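Side-chain contact in tRNA (adenine(22)-N(1))-methyltransferase (Bacillus subtilis, PDB 6Q56), which methylates N1 of adenosine 22 in tRNA, using S-adenosyl-L-methionine as the methyl donor: residues Phe190-Lys193 with Trp194-Leu198. The protein carries 2 engineered substitutions. Sequence-based numbering, arbitrary orientation.
Sequences FLKK and WTQEL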
loop_
_atom_site.group_PDB
_atom_site.type_symbol
_atom_site.label_atom_id
_atom_site.label_comp_id
_atom_site.label_asym_id
_atom_site.label_seq_id
_atom_site.Cartn_x
_atom_site.Cartn_y
_atom_site.Cartn_z
ATOM N N PHE A 190 -14.629 1.561 5.664
ATOM C CA PHE A 190 -13.944 0.606 6.522
ATOM C C PHE A 190 -14.899 -0.451 7.068
ATOM O O PHE A 190 -14.652 -1.641 6.940
ATOM C CB PHE A 190 -13.251 1.336 7.672
ATOM C CG PHE A 190 -12.649 0.428 8.693
ATOM C CD1 PHE A 190 -11.349 -0.008 8.567
ATOM C CD2 PHE A 190 -13.383 0.013 9.785
ATOM C CE1 PHE A 190 -10.789 -0.841 9.509
ATOM C CE2 PHE A 190 -12.829 -0.823 10.728
ATOM C CZ PHE A 190 -11.532 -1.248 10.591
ATOM N N LEU A 191 -15.986 -0.004 7.680
ATOM C CA LEU A 191 -16.973 -0.913 8.246
ATOM C C LEU A 191 -17.550 -1.823 7.178
ATOM O O LEU A 191 -17.642 -3.021 7.361
ATOM C CB LEU A 191 -18.099 -0.135 8.918
ATOM C CG LEU A 191 -17.756 0.519 10.250
ATOM C CD1 LEU A 191 -18.913 1.370 10.724
ATOM C CD2 LEU A 191 -17.397 -0.522 11.289
ATOM N N LYS A 192 -17.932 -1.231 6.060
ATOM C CA LYS A 192 -18.504 -1.975 4.951
ATOM C C LYS A 192 -17.542 -3.045 4.453
ATOM O O LYS A 192 -17.932 -4.177 4.227
ATOM C CB LYS A 192 -18.883 -1.024 3.815
ATOM C CG LYS A 192 -19.331 -1.711 2.545
ATOM C CD LYS A 192 -20.179 -0.796 1.685
ATOM C CE LYS A 192 -19.415 0.433 1.245
ATOM N NZ LYS A 192 -20.069 1.128 0.111
ATOM N N LYS A 193 -16.281 -2.677 4.291
ATOM C CA LYS A 193 -15.279 -3.612 3.807
ATOM C C LYS A 193 -15.071 -4.783 4.744
ATOM O O LYS A 193 -14.990 -5.915 4.313
ATOM C CB LYS A 193 -13.945 -2.906 3.596
ATOM C CG LYS A 193 -12.787 -3.850 3.309
ATOM C CD LYS A 193 -11.511 -3.102 2.971
ATOM C CE LYS A 193 -10.301 -4.017 2.960
ATOM N NZ LYS A 193 -10.136 -4.771 1.694
ATOM N N TRP A 194 -14.971 -4.506 6.029
ATOM C CA TRP A 194 -14.724 -5.560 6.989
ATOM C C TRP A 194 -15.974 -6.312 7.394
ATOM O O TRP A 194 -15.911 -7.485 7.699
ATOM C CB TRP A 194 -13.948 -4.998 8.174
ATOM C CG TRP A 194 -12.615 -4.557 7.712
ATOM C CD1 TRP A 194 -12.142 -3.287 7.647
ATOM C CD2 TRP A 194 -11.595 -5.394 7.172
ATOM N NE1 TRP A 194 -10.874 -3.285 7.124
ATOM C CE2 TRP A 194 -10.520 -4.569 6.821
ATOM C CE3 TRP A 194 -11.486 -6.766 6.963
ATOM C CZ2 TRP A 194 -9.353 -5.068 6.281
ATOM C CZ3 TRP A 194 -10.336 -7.255 6.426
ATOM C CH2 TRP A 194 -9.280 -6.414 6.089
ATOM N N THR A 195 -17.111 -5.639 7.374
ATOM C CA THR A 195 -18.360 -6.289 7.703
ATOM C C THR A 195 -18.621 -7.355 6.649
ATOM O O THR A 195 -19.018 -8.461 6.966
ATOM C CB THR A 195 -19.519 -5.291 7.748
ATOM O OG1 THR A 195 -19.371 -4.443 8.887
ATOM C CG2 THR A 195 -20.848 -6.013 7.831
ATOM N N GLN A 196 -18.376 -7.016 5.394
ATOM C CA GLN A 196 -18.567 -7.950 4.301
ATOM C C GLN A 196 -17.547 -9.076 4.394
ATOM O O GLN A 196 -17.868 -10.228 4.150
ATOM C CB GLN A 196 -18.464 -7.240 2.946
ATOM C CG GLN A 196 -19.628 -6.300 2.665
ATOM C CD GLN A 196 -19.336 -5.295 1.565
ATOM O OE1 GLN A 196 -18.277 -5.321 0.952
ATOM N NE2 GLN A 196 -20.275 -4.397 1.325
ATOM N N GLU A 197 -16.316 -8.739 4.757
ATOM C CA GLU A 197 -15.268 -9.740 4.879
ATOM C C GLU A 197 -15.636 -10.750 5.949
ATOM O O GLU A 197 -15.411 -11.937 5.797
ATOM C CB GLU A 197 -13.931 -9.092 5.224
ATOM C CG GLU A 197 -12.789 -10.075 5.374
ATOM C CD GLU A 197 -12.396 -10.730 4.069
ATOM O OE1 GLU A 197 -12.695 -10.167 3.002
ATOM O OE2 GLU A 197 -11.780 -11.810 4.111
ATOM N N LEU A 198 -16.200 -10.262 7.040
ATOM C CA LEU A 198 -16.592 -11.131 8.126
ATOM C C LEU A 198 -17.706 -12.047 7.647
ATOM O O LEU A 198 -17.681 -13.244 7.896
ATOM C CB LEU A 198 -17.043 -10.318 9.329
ATOM C CG LEU A 198 -17.859 -11.064 10.375
ATOM C CD1 LEU A 198 -17.063 -12.185 11.014
ATOM C CD2 LEU A 198 -18.356 -10.093 11.421
#
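F190 and W194, one helical turn apart, meet through ring atoms. W194 CD1 sits over one face of the F190 ring, displaced toward its rim, and lies 3.4 Å from F190 CE1. The phenyl and the indole five-membered ring meet obliquely, their planes at 59°. K193 lies alongside the indole. Its CG stands over the face of the W194 five-membered ring in a CH-pi contact, and its CE packs 3.6 Å from W194 CZ2. A bend at its last torsion (chi4 82°) leaves the ammonium at most weakly attracted to the six-membered ring. An alanine in place of F190 is likely to leave the CD1 edge of the indole without its aromatic neighbour and open a gap there. Backbone bonds of the alpha-helix set these positions, among them W194 N to F190 O, 3.0 Å. L191 O is gripped twice by T195, through N and through OG1 at 2.7 Å, the hydroxyl approaching above the carbonyl plane. This i, i+4 aromatic pair lies on the inner side of helix 188-210. W194 packs there on L231 of helix 215-234, its partner in the C-terminal helical hairpin. Both rings touch V178 of helix 172-178, and K193 and W194 reach E154 on strand 151-159 of the Rossmann-like methyltransferase sheet.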